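Local coordinates for protein alkylpurine DNA glycosylase AlkC (Pseudomonas fluorescens, PDB 5VI0) that excises alkylated purine bases from damaged DNA as a base excision repair glycosylase that works without flipping the damaged nucleotide out of the helix, at residues Tyr196-Val201 with Thr230-Arg235; Gly245-Leu250 with Gly357-Ser362; Val297-Asp302 with His349-Leu354; Phe315-Phe320 with Gln328-Glu333. All coordinates share one frame; numbering follows the deposited sequence.

From the N terminus the chain first runs through helices, and contact 1 joins two of them, helix 195-209 and helix 228-237, across a short interval that is itself mostly helical. Contact 2 opens next, on the last helix, and closes only after more than a hundred residues, when the chain returns in strand 358-368; it thus ties the helical part to the sheet domain. Contacts 3 and 4 both fall within that interval. Contact 3 pairs strands 293-304 and 347-355, and within its span contact 4 brings together the two outermost strands, 310-322 and 327-335. Contacts 2 and 3 touch through neighbouring strands, as do contacts 3 and 4, whereas contact 1 stands apart.

Contact 1: residues Tyr196-Val201 with Thr230-Arg235; sequences YVRKSV and TAWIAR. With P4K (polyethylene glycol), chain G; nucleotides of chain F.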
# COMPACT_ATOMS: atom_id res chain seq x y z
N TYR A 196 9.54 9.08 -4.89
CA TYR A 196 8.10 9.03 -5.12
C TYR A 196 7.73 7.75 -5.85
O TYR A 196 6.79 7.05 -5.46
CB TYR A 196 7.67 10.25 -5.92
CG TYR A 196 6.17 10.44 -6.15
CD1 TYR A 196 5.25 10.25 -5.12
CD2 TYR A 196 5.70 10.86 -7.39
CE1 TYR A 196 3.90 10.47 -5.34
CE2 TYR A 196 4.37 11.07 -7.61
CZ TYR A 196 3.48 10.88 -6.60
OH TYR A 196 2.16 11.09 -6.87
N VAL A 197 8.47 7.44 -6.93
CA VAL A 197 8.27 6.18 -7.64
C VAL A 197 8.59 5.00 -6.73
O VAL A 197 7.82 4.03 -6.67
CB VAL A 197 9.13 6.14 -8.92
CG1 VAL A 197 9.01 4.77 -9.60
CG2 VAL A 197 8.74 7.26 -9.88
N ARG A 198 9.71 5.07 -5.99
CA ARG A 198 10.14 3.92 -5.19
C ARG A 198 9.09 3.54 -4.14
O ARG A 198 8.82 2.36 -3.95
CB ARG A 198 11.49 4.18 -4.51
CG ARG A 198 12.63 4.19 -5.49
CD ARG A 198 14.02 4.17 -4.85
NE ARG A 198 14.15 4.86 -3.58
CZ ARG A 198 14.57 6.11 -3.41
NH1 ARG A 198 14.88 6.87 -4.45
NH2 ARG A 198 14.68 6.61 -2.19
N LYS A 199 8.49 4.53 -3.47
CA LYS A 199 7.37 4.21 -2.58
C LYS A 199 6.31 3.41 -3.31
O LYS A 199 5.87 2.35 -2.84
CB LYS A 199 6.76 5.50 -2.01
CG LYS A 199 7.73 6.35 -1.23
CD LYS A 199 7.03 7.57 -0.68
CE LYS A 199 7.93 8.35 0.25
NZ LYS A 199 7.64 9.83 0.22
N SER A 200 5.92 3.88 -4.50
CA SER A 200 4.83 3.25 -5.24
C SER A 200 5.17 1.80 -5.58
O SER A 200 4.33 0.90 -5.41
CB SER A 200 4.53 4.06 -6.50
OG SER A 200 3.40 3.55 -7.17
N VAL A 201 6.39 1.54 -6.07
CA VAL A 201 6.77 0.16 -6.36
C VAL A 201 6.64 -0.70 -5.11
O VAL A 201 6.09 -1.80 -5.15
CB VAL A 201 8.20 0.09 -6.93
CG1 VAL A 201 8.58 -1.38 -7.17
CG2 VAL A 201 8.29 0.88 -8.20
N THR A 230 17.21 -0.18 -5.38
CA THR A 230 16.58 -1.49 -5.31
C THR A 230 16.49 -1.98 -3.87
O THR A 230 15.45 -2.51 -3.45
CB THR A 230 17.37 -2.48 -6.16
OG1 THR A 230 17.50 -1.97 -7.49
CG2 THR A 230 16.70 -3.84 -6.20
N ALA A 231 17.56 -1.83 -3.10
CA ALA A 231 17.53 -2.26 -1.71
C ALA A 231 16.44 -1.54 -0.93
O ALA A 231 15.69 -2.17 -0.16
CB ALA A 231 18.90 -2.04 -1.07
N TRP A 232 16.31 -0.22 -1.13
CA TRP A 232 15.23 0.54 -0.51
C TRP A 232 13.87 -0.07 -0.84
O TRP A 232 13.05 -0.32 0.06
CB TRP A 232 15.29 2.00 -0.95
CG TRP A 232 14.40 2.95 -0.16
CD1 TRP A 232 14.79 3.81 0.84
CD2 TRP A 232 12.97 3.14 -0.31
NE1 TRP A 232 13.70 4.51 1.31
CE2 TRP A 232 12.58 4.11 0.63
CE3 TRP A 232 11.99 2.55 -1.13
CZ2 TRP A 232 11.25 4.53 0.76
CZ3 TRP A 232 10.68 2.96 -0.99
CH2 TRP A 232 10.31 3.94 -0.06
N ILE A 233 13.64 -0.36 -2.12
CA ILE A 233 12.35 -0.89 -2.54
C ILE A 233 12.11 -2.26 -1.90
O ILE A 233 10.97 -2.59 -1.53
CB ILE A 233 12.27 -0.96 -4.08
CG1 ILE A 233 12.16 0.45 -4.66
CG2 ILE A 233 11.10 -1.87 -4.54
CD1 ILE A 233 12.41 0.51 -6.18
N ALA A 234 13.16 -3.06 -1.77
CA ALA A 234 12.98 -4.40 -1.22
C ALA A 234 12.54 -4.35 0.24
O ALA A 234 11.56 -5.00 0.62
CB ALA A 234 14.27 -5.21 -1.38
N ARG A 235 13.25 -3.58 1.06
CA ARG A 235 12.88 -3.45 2.47
C ARG A 235 11.42 -3.04 2.65
O ARG A 235 10.70 -3.61 3.48
CB ARG A 235 13.80 -2.44 3.15
CG ARG A 235 13.37 -2.05 4.58
CD ARG A 235 14.47 -1.25 5.27
NE ARG A 235 14.91 -0.14 4.42
CZ ARG A 235 14.36 1.07 4.45
NH1 ARG A 235 13.37 1.31 5.31
NH2 ARG A 235 14.79 2.04 3.64
O1 P4K G . 7.51 14.93 -6.42
C1 P4K G . 6.57 14.87 -5.37
C2 P4K G . 5.32 14.07 -5.77
O2 P4K G . 4.16 14.64 -5.21
C3 P4K G . 3.03 14.76 -6.05
C4 P4K G . 2.35 16.12 -5.84
O3 P4K G . 1.71 16.61 -7.01
C5 P4K G . 2.07 17.90 -7.46
C6 P4K G . 2.05 18.91 -6.30
O4 P4K G . 1.13 19.95 -6.57
C7 P4K G . 0.60 20.65 -5.46
C8 P4K G . 0.23 19.70 -4.31
O5 P4K G . -0.01 20.45 -3.15
C9 P4K G . -1.32 20.37 -2.64
C10 P4K G . -1.49 19.20 -1.67
O6 P4K G . -2.16 18.09 -2.23
C11 P4K G . -1.35 16.94 -2.37
C12 P4K G . -2.19 15.66 -2.37
O7 P4K G . -2.03 15.05 -3.63
C13 P4K G . -3.15 14.37 -4.17
C14 P4K G . -2.93 12.87 -4.00
O8 P4K G . -4.10 12.13 -4.27
C15 P4K G . -5.07 12.07 -3.26
C16 P4K G . -4.51 11.30 -2.07
C17 P4K G . -5.16 10.84 0.14
C18 P4K G . -6.01 9.73 0.76
C19 P4K G . -5.85 7.36 0.77
C20 P4K G . -5.97 6.57 2.08
C21 P4K G . -3.97 5.97 3.28
C22 P4K G . -2.67 6.78 3.30
C23 P4K G . -1.68 7.91 5.16
C24 P4K G . -2.21 7.86 6.59
C25 P4K G . -3.93 9.42 6.93
C26 P4K G . -4.20 10.71 7.69
C27 P4K G . -4.39 12.59 6.31
C28 P4K G . -3.90 14.04 6.45
C29 P4K G . -2.66 14.86 8.31
C30 P4K G . -1.26 14.81 8.92
O10 P4K G . -5.21 8.59 0.98
O11 P4K G . -4.94 6.93 2.98
O12 P4K G . -2.07 6.70 4.57
O13 P4K G . -2.57 9.13 7.06
O14 P4K G . -3.54 11.75 7.04
O15 P4K G . -2.67 14.08 7.14
O9 P4K G . -5.56 11.01 -1.19
O5' 3DR F 7 6.54 5.65 2.33
P 3DR F 7 4.95 6.00 2.33
OP1 3DR F 7 4.72 7.49 2.42
OP2 3DR F 7 4.31 5.39 1.12
C2' 3DR F 7 10.43 6.35 4.58
C5' 3DR F 7 7.14 5.52 3.57
C4' 3DR F 7 8.63 5.59 3.39
O4' 3DR F 7 9.03 6.51 2.58
C1' 3DR F 7 10.25 7.18 3.29
C3' 3DR F 7 9.22 5.99 4.85
O3' 3DR F 7 9.10 4.77 5.63
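Trp232 lays one face of its indole under the end of Arg198, whose CZ stands 4.7 Å from the centroid of the five-membered ring, a cation-pi contact. The guanidinium does not stack flat: its plane is 83° from that of the indole, so an edge is presented to the ring, with NE over its rim. A bend at chi3 (-33°) turns the arginine's end over the tryptophan, while its CB and CG rest on Ile233, CG lying 3.8 Å from CD1 of that residue. The six-membered ring reaches the other helix's backbone, Trp232 CZ3 being 3.5 Å from Arg198 O, and its CH2 meets Lys199 CG. Deeper in, Val201 CG1 packs on Ile233 CG2. At the outer rim, the abasic-site analog of chain F brings O4' in the indole plane, 3.5 Å from CZ2, and 3.2 Å from Lys199 CE. With an alanine in place of the indole of Trp232, the Arg198 guanidinium is likely to lose its aromatic partner and a gap to open beside the abasic sugar. The helical segments cross at -39°, consistent with the HEAT-like repeat architecture of this family, with helix 152-161 packed beside 195-209 through Tyr196 and Ser200.

Contact 2: residues Gly245-Leu250 with Gly357-Ser362; sequences GNTRAL and GERLGS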
# COMPACT_ATOMS: atom_id res chain seq x y z
N GLY A 245 7.68 -12.16 10.53
CA GLY A 245 8.80 -13.05 10.78
C GLY A 245 8.98 -14.09 9.69
O GLY A 245 9.36 -15.23 9.98
N ASN A 246 8.69 -13.72 8.44
CA ASN A 246 8.96 -14.59 7.31
C ASN A 246 10.47 -14.82 7.18
O ASN A 246 11.24 -13.87 7.01
CB ASN A 246 8.41 -13.98 6.03
CG ASN A 246 8.68 -14.85 4.82
OD1 ASN A 246 9.78 -14.85 4.27
ND2 ASN A 246 7.67 -15.62 4.42
N THR A 247 10.87 -16.09 7.23
CA THR A 247 12.29 -16.44 7.25
C THR A 247 13.00 -15.95 5.99
O THR A 247 14.10 -15.37 6.06
CB THR A 247 12.43 -17.95 7.40
OG1 THR A 247 12.08 -18.30 8.74
CG2 THR A 247 13.86 -18.40 7.09
N ARG A 248 12.39 -16.17 4.82
CA ARG A 248 13.03 -15.76 3.58
C ARG A 248 13.19 -14.24 3.52
O ARG A 248 14.23 -13.74 3.07
CB ARG A 248 12.23 -16.29 2.39
CG ARG A 248 12.26 -17.83 2.32
CD ARG A 248 11.27 -18.40 1.31
NE ARG A 248 11.60 -17.95 -0.04
CZ ARG A 248 10.82 -18.10 -1.10
NH1 ARG A 248 9.62 -18.70 -0.99
NH2 ARG A 248 11.24 -17.64 -2.27
N ALA A 249 12.19 -13.50 4.01
CA ALA A 249 12.30 -12.04 4.02
C ALA A 249 13.41 -11.58 4.96
O ALA A 249 14.19 -10.68 4.62
CB ALA A 249 10.97 -11.40 4.42
N LEU A 250 13.49 -12.18 6.15
CA LEU A 250 14.54 -11.82 7.10
C LEU A 250 15.93 -12.09 6.54
O LEU A 250 16.84 -11.27 6.70
CB LEU A 250 14.33 -12.56 8.42
CG LEU A 250 13.11 -12.10 9.23
CD1 LEU A 250 12.84 -13.06 10.38
CD2 LEU A 250 13.27 -10.66 9.73
N GLY A 357 16.77 -14.78 12.83
CA GLY A 357 15.88 -14.88 11.70
C GLY A 357 15.60 -16.28 11.22
O GLY A 357 15.05 -16.45 10.13
N GLU A 358 15.96 -17.30 11.99
CA GLU A 358 15.65 -18.67 11.64
C GLU A 358 14.73 -19.24 12.72
O GLU A 358 14.96 -19.02 13.91
CB GLU A 358 16.93 -19.51 11.49
CG GLU A 358 16.70 -21.01 11.24
CD GLU A 358 17.99 -21.85 11.31
OE1 GLU A 358 18.47 -22.33 10.25
OE2 GLU A 358 18.53 -22.05 12.43
N ARG A 359 13.68 -19.93 12.30
CA ARG A 359 12.77 -20.55 13.25
C ARG A 359 13.45 -21.74 13.90
O ARG A 359 13.90 -22.66 13.21
CB ARG A 359 11.49 -20.98 12.54
CG ARG A 359 10.51 -21.83 13.34
CD ARG A 359 9.20 -21.89 12.56
NE ARG A 359 9.13 -20.72 11.68
CZ ARG A 359 8.19 -20.51 10.76
NH1 ARG A 359 7.22 -21.39 10.57
NH2 ARG A 359 8.24 -19.40 10.02
N LEU A 360 13.56 -21.73 15.23
CA LEU A 360 14.27 -22.78 15.94
C LEU A 360 13.36 -23.76 16.65
O LEU A 360 13.81 -24.87 16.98
CB LEU A 360 15.22 -22.19 16.97
CG LEU A 360 16.67 -22.46 16.62
CD1 LEU A 360 16.99 -21.83 15.28
CD2 LEU A 360 17.53 -21.90 17.71
N GLY A 361 12.12 -23.39 16.92
CA GLY A 361 11.22 -24.30 17.60
C GLY A 361 9.83 -23.72 17.59
O GLY A 361 9.63 -22.56 17.24
N SER A 362 8.88 -24.54 17.97
CA SER A 362 7.50 -24.09 18.02
C SER A 362 6.80 -24.72 19.21
O SER A 362 7.07 -25.88 19.56
CB SER A 362 6.74 -24.42 16.73
OG SER A 362 7.34 -23.77 15.62
O HOH W 1 14.05 -20.77 9.27
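A helix start meeting a strand start forms this junction between the helical part of the glycosylase and its sheet domain. Gly245 ends the preceding helix in a Schellman motif, and Asn246 follows as the N-cap of the next: its OD1 accepts from Ala249 N at 2.8 Å, in the carbonyl plane and on a lone pair. The capped first turn directs Thr247 and Leu250 at the strand. Leu250 sets CD1 3.8 Å from Gly357 CA, and a side chain on that glycine, whose phi is positive, would be pressed against Leu250 CB. Thr247 straddles the Gly357 carbonyl, with OG1 and CG2 each 3.8 Å from its O. No direct hydrogen bond crosses the junction. A water bridges it instead, lying 3.2 Å from Thr247 OG1 and accepting from Arg359 N at the same length of 3.2 Å. Arg359 starts with CG anti to its N (chi1 171°) and bends at chi3, which brings NH2 back to within 4.3 Å of Gly245 O, a loose approach at the guanidinium edge. Behind the cap, Arg248 forms a salt bridge with Glu221 of helix 213-221; Leu250 also packs on Ile242 of helix 239-243 and on Leu354 of strand 347-355, next to 358-368 in the sheet.

Contact 3: residues Val297-Asp302 with His349-Leu354; sequences VDYAID and HVVHVL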
# COMPACT_ATOMS: atom_id res chain seq x y z
N VAL A 297 17.05 -12.62 19.24
CA VAL A 297 16.07 -13.65 19.60
C VAL A 297 14.69 -13.00 19.65
O VAL A 297 14.47 -12.05 20.40
CB VAL A 297 16.41 -14.30 20.95
CG1 VAL A 297 15.46 -15.44 21.21
CG2 VAL A 297 17.86 -14.75 20.98
N ASP A 298 13.76 -13.54 18.86
CA ASP A 298 12.40 -13.04 18.77
C ASP A 298 11.45 -14.21 18.86
O ASP A 298 11.86 -15.37 18.85
CB ASP A 298 12.16 -12.28 17.46
CG ASP A 298 13.05 -11.06 17.31
OD1 ASP A 298 13.35 -10.40 18.32
OD2 ASP A 298 13.45 -10.76 16.16
N TYR A 299 10.16 -13.91 18.96
CA TYR A 299 9.15 -14.96 18.82
C TYR A 299 7.94 -14.42 18.07
O TYR A 299 7.67 -13.22 18.06
CB TYR A 299 8.75 -15.55 20.18
CG TYR A 299 7.94 -14.65 21.07
CD1 TYR A 299 8.53 -13.62 21.78
CD2 TYR A 299 6.58 -14.84 21.21
CE1 TYR A 299 7.78 -12.80 22.61
CE2 TYR A 299 5.82 -14.03 22.03
CZ TYR A 299 6.42 -13.02 22.73
OH TYR A 299 5.65 -12.22 23.54
N ALA A 300 7.24 -15.31 17.40
CA ALA A 300 6.07 -14.92 16.63
C ALA A 300 4.88 -15.74 17.07
O ALA A 300 5.01 -16.94 17.37
CB ALA A 300 6.30 -15.09 15.13
N ILE A 301 3.74 -15.09 17.15
CA ILE A 301 2.47 -15.72 17.43
C ILE A 301 1.66 -15.70 16.14
O ILE A 301 1.48 -14.64 15.54
CB ILE A 301 1.73 -14.99 18.57
CG1 ILE A 301 2.62 -14.96 19.81
CG2 ILE A 301 0.39 -15.66 18.86
CD1 ILE A 301 1.94 -14.42 21.07
N ASP A 302 1.23 -16.88 15.68
CA ASP A 302 0.26 -16.94 14.59
C ASP A 302 -1.10 -16.67 15.19
O ASP A 302 -1.83 -17.58 15.59
CB ASP A 302 0.28 -18.29 13.89
CG ASP A 302 1.55 -18.54 13.18
OD1 ASP A 302 2.27 -17.56 12.90
OD2 ASP A 302 1.85 -19.72 12.91
N HIS A 349 -3.09 -21.16 18.81
CA HIS A 349 -2.11 -20.10 18.54
C HIS A 349 -0.70 -20.68 18.58
O HIS A 349 -0.13 -20.89 19.65
CB HIS A 349 -2.27 -18.96 19.53
CG HIS A 349 -3.49 -18.14 19.30
ND1 HIS A 349 -4.77 -18.65 19.43
CD2 HIS A 349 -3.64 -16.85 18.93
CE1 HIS A 349 -5.65 -17.70 19.15
NE2 HIS A 349 -4.99 -16.60 18.85
N VAL A 350 -0.13 -20.92 17.40
CA VAL A 350 1.22 -21.43 17.32
C VAL A 350 2.20 -20.31 17.66
O VAL A 350 1.98 -19.14 17.32
CB VAL A 350 1.49 -22.00 15.92
CG1 VAL A 350 2.93 -22.54 15.83
CG2 VAL A 350 0.48 -23.09 15.60
N VAL A 351 3.29 -20.67 18.33
CA VAL A 351 4.32 -19.74 18.77
C VAL A 351 5.67 -20.26 18.29
O VAL A 351 6.06 -21.37 18.65
CB VAL A 351 4.32 -19.59 20.30
CG1 VAL A 351 5.44 -18.65 20.75
CG2 VAL A 351 2.98 -19.08 20.78
N HIS A 352 6.37 -19.47 17.48
CA HIS A 352 7.68 -19.84 16.96
C HIS A 352 8.75 -19.01 17.64
O HIS A 352 8.56 -17.81 17.88
CB HIS A 352 7.79 -19.62 15.45
CG HIS A 352 6.60 -20.08 14.67
ND1 HIS A 352 6.45 -21.38 14.25
CD2 HIS A 352 5.51 -19.41 14.25
CE1 HIS A 352 5.30 -21.49 13.59
NE2 HIS A 352 4.71 -20.31 13.58
N VAL A 353 9.89 -19.64 17.93
CA VAL A 353 11.06 -18.93 18.43
C VAL A 353 12.04 -18.73 17.29
O VAL A 353 12.40 -19.68 16.58
CB VAL A 353 11.70 -19.68 19.60
CG1 VAL A 353 12.99 -18.96 20.01
CG2 VAL A 353 10.71 -19.74 20.73
N LEU A 354 12.49 -17.48 17.12
CA LEU A 354 13.39 -17.10 16.05
C LEU A 354 14.73 -16.69 16.65
O LEU A 354 14.77 -15.85 17.56
CB LEU A 354 12.82 -15.93 15.23
CG LEU A 354 11.70 -16.21 14.22
CD1 LEU A 354 10.44 -16.66 14.92
CD2 LEU A 354 11.39 -14.98 13.41
O HOH W 2 -1.81 -20.33 15.39
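Strands 297-302 and 349-354 run antiparallel, their axes 161° apart, with Asp298-Leu354 and Ala300-His352 as hydrogen-bonded pairs and Tyr299-Val353 and Ile301-Val351 as non-hydrogen-bonded ones. Each hydrogen-bonded pair exchanges two N-H...O bonds, such as Asp298 N to Leu354 O at 2.8 Å, and Asp302 N adds a further one to Val350 O. Beyond it the pairing opens: a water donates to Asp302 O and accepts from Val350 N, 2.7 Å away.

On the face carrying Asp298, Ala300, His352 and Leu354, the histidine ring reaches along the sheet to Asp302. His352 NE2 donates to Asp302 OD2 over 3.0 Å and nearly straight (162°); OD2 lies near the ring plane, but the carboxylate is turned steeply against the ring, and the donor meets OD2 from above the carboxylate plane. At the other ring nitrogen, ND1 is bonded to Ser362 OG, so both nitrogens are engaged and the ring's rotation is fixed. A leucine in place of Asp302 would probably leave His352 NE2 without its acceptor and the ring held from one side alone.

The opposite face is mainly apolar. Ile301 CG1 meets Val351 CG2 at 4.2 Å. Tyr299 and Val351 lie side by side, CD2 of the tyrosine 4.0 Å from CG1 of the valine; chi1 of 71° sets CG between the backbone N and the carbonyl carbon of Tyr299, and its hydroxyl bonds to Gln334. This face points into a beta sandwich, packing on strands 278-287 and 327-335 of the facing layer, while strands 310-322 and 358-368 flank the pair within the sheet.

Contact 4: residues Phe315-Phe320 with Gln328-Glu333; sequences FKLKAF and QHIRRE. With nucleotides of chain E.
The polar link across this pair is made by Arg332, whose guanidinium reaches the Lys316 carbonyl: NH1 donates to Lys316 O at 3.0 Å, and NH2 adds a weak bond of 3.3 Å to the same oxygen. Lys316 O lies at the guanidinium edge, tilted 21° out of its plane. Bends at chi2 (67°) and chi3 fold the arginine back on itself, and Leu317 occupies the fold, its CD2 over the centre of one guanidinium face and 3.5 Å from Arg332 CB. No backbone bond joins the two strands: they end the order of the sheet and face each other across the two layers of a beta sandwich, through side chains, their segment axes 8.1 Å apart. Leu317 and Lys318 together form a classic beta bulge opposite Val297. The apolar contacts continue with Leu317 CD2 on Ile330 CG2 at 4.0 Å. Farther along, Phe320 CE2 lies 3.6 Å from Gln328 CG, and Lys318 CE rests over a face of the Phe320 ring. The DNA is met from the other end: Lys316 N donates an almost straight bond (175°) of 2.6 Å to OP1 of DA2 of chain E, while the edge of the Phe315 ring abuts that nucleotide's sugar.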
# COMPACT_ATOMS: atom_id res chain seq x y z
N PHE A 315 7.40 -10.46 18.14
CA PHE A 315 7.84 -9.67 19.30
C PHE A 315 9.32 -9.91 19.59
O PHE A 315 9.86 -10.98 19.30
CB PHE A 315 7.01 -10.02 20.55
CG PHE A 315 5.53 -9.89 20.34
CD1 PHE A 315 4.78 -10.96 19.88
CD2 PHE A 315 4.89 -8.68 20.56
CE1 PHE A 315 3.43 -10.84 19.67
CE2 PHE A 315 3.54 -8.55 20.35
CZ PHE A 315 2.80 -9.64 19.90
N LYS A 316 9.98 -8.90 20.17
CA LYS A 316 11.39 -8.97 20.53
C LYS A 316 11.57 -9.58 21.91
O LYS A 316 10.88 -9.19 22.87
CB LYS A 316 12.04 -7.59 20.49
CG LYS A 316 12.13 -6.99 19.11
CD LYS A 316 13.14 -5.87 19.04
CE LYS A 316 13.19 -5.28 17.63
NZ LYS A 316 13.10 -6.35 16.57
N LEU A 317 12.49 -10.53 22.02
CA LEU A 317 12.89 -11.13 23.29
C LEU A 317 14.21 -10.57 23.81
O LEU A 317 14.25 -9.99 24.89
CB LEU A 317 12.99 -12.66 23.15
CG LEU A 317 11.66 -13.38 23.29
CD1 LEU A 317 11.75 -14.84 22.82
CD2 LEU A 317 11.18 -13.28 24.73
N LYS A 318 15.29 -10.72 23.05
CA LYS A 318 16.60 -10.42 23.61
C LYS A 318 17.62 -10.33 22.49
O LYS A 318 17.61 -11.16 21.57
CB LYS A 318 17.00 -11.50 24.62
CG LYS A 318 18.20 -11.19 25.47
CD LYS A 318 18.41 -12.32 26.47
CE LYS A 318 19.57 -12.06 27.42
NZ LYS A 318 19.30 -10.97 28.38
N ALA A 319 18.49 -9.33 22.56
CA ALA A 319 19.65 -9.21 21.68
C ALA A 319 20.89 -9.14 22.55
O ALA A 319 21.08 -8.18 23.29
CB ALA A 319 19.55 -7.98 20.78
N PHE A 320 21.75 -10.15 22.43
CA PHE A 320 22.83 -10.31 23.40
C PHE A 320 23.91 -11.19 22.78
O PHE A 320 23.77 -11.69 21.67
CB PHE A 320 22.30 -10.92 24.70
CG PHE A 320 21.94 -12.37 24.56
CD1 PHE A 320 20.92 -12.77 23.70
CD2 PHE A 320 22.66 -13.33 25.25
CE1 PHE A 320 20.61 -14.10 23.55
CE2 PHE A 320 22.35 -14.66 25.10
CZ PHE A 320 21.33 -15.05 24.25
N GLN A 328 21.76 -19.52 28.00
CA GLN A 328 21.00 -18.35 28.40
C GLN A 328 19.54 -18.79 28.46
O GLN A 328 18.94 -19.07 27.42
CB GLN A 328 21.19 -17.18 27.43
CG GLN A 328 20.32 -15.97 27.72
CD GLN A 328 20.48 -15.48 29.16
OE1 GLN A 328 21.54 -14.98 29.53
NE2 GLN A 328 19.44 -15.63 29.96
N HIS A 329 18.99 -18.88 29.67
CA HIS A 329 17.56 -19.11 29.79
C HIS A 329 16.79 -17.83 29.45
O HIS A 329 17.18 -16.73 29.85
CB HIS A 329 17.19 -19.57 31.20
CG HIS A 329 15.77 -20.01 31.30
ND1 HIS A 329 15.27 -21.06 30.56
CD2 HIS A 329 14.73 -19.51 32.01
CE1 HIS A 329 13.98 -21.20 30.83
NE2 HIS A 329 13.63 -20.27 31.70
N ILE A 330 15.70 -17.99 28.71
CA ILE A 330 14.89 -16.86 28.26
C ILE A 330 13.45 -17.11 28.66
O ILE A 330 12.92 -18.21 28.46
CB ILE A 330 15.02 -16.64 26.74
CG1 ILE A 330 16.48 -16.35 26.40
CG2 ILE A 330 14.14 -15.48 26.30
CD1 ILE A 330 16.77 -16.06 24.94
N ARG A 331 12.82 -16.08 29.24
CA ARG A 331 11.46 -16.15 29.77
C ARG A 331 10.74 -14.84 29.46
O ARG A 331 11.31 -13.75 29.57
CB ARG A 331 11.49 -16.41 31.28
CG ARG A 331 10.15 -16.21 31.99
CD ARG A 331 10.27 -16.49 33.49
NE ARG A 331 11.03 -17.71 33.73
CZ ARG A 331 10.52 -18.94 33.66
NH1 ARG A 331 11.30 -20.00 33.88
NH2 ARG A 331 9.23 -19.10 33.38
N ARG A 332 9.48 -14.94 29.07
CA ARG A 332 8.69 -13.77 28.73
C ARG A 332 7.25 -14.07 29.11
O ARG A 332 6.73 -15.12 28.72
CB ARG A 332 8.80 -13.43 27.24
CG ARG A 332 7.73 -12.47 26.69
CD ARG A 332 7.89 -11.07 27.30
NE ARG A 332 9.26 -10.60 27.19
CZ ARG A 332 9.73 -9.92 26.14
NH1 ARG A 332 8.93 -9.64 25.12
NH2 ARG A 332 11.01 -9.54 26.11
N GLU A 333 6.64 -13.18 29.87
CA GLU A 333 5.21 -13.23 30.13
C GLU A 333 4.49 -12.28 29.19
O GLU A 333 4.95 -11.15 28.95
CB GLU A 333 4.91 -12.86 31.58
CG GLU A 333 3.44 -12.94 31.94
CD GLU A 333 3.15 -12.43 33.34
OE1 GLU A 333 3.18 -11.19 33.53
OE2 GLU A 333 2.91 -13.27 34.24
P DA E 2 8.45 -5.30 20.06
OP1 DA E 2 8.76 -6.66 20.58
OP2 DA E 2 8.43 -4.99 18.61
O5' DA E 2 7.00 -4.84 20.54
C5' DA E 2 6.63 -4.94 21.90
C4' DA E 2 5.21 -4.44 22.07
O4' DA E 2 5.18 -3.01 21.92
C3' DA E 2 4.19 -5.00 21.08
O3' DA E 2 2.97 -5.32 21.77
C2' DA E 2 4.04 -3.90 20.01
C1' DA E 2 4.46 -2.63 20.75
N9 DA E 2 5.31 -1.72 19.96
C8 DA E 2 5.99 -2.00 18.80
N7 DA E 2 6.69 -0.99 18.33
C5 DA E 2 6.46 0.03 19.26
C6 DA E 2 6.92 1.37 19.35
N6 DA E 2 7.73 1.95 18.47
N1 DA E 2 6.49 2.10 20.40
C2 DA E 2 5.67 1.54 21.29
N3 DA E 2 5.19 0.30 21.32
C4 DA E 2 5.62 -0.41 20.27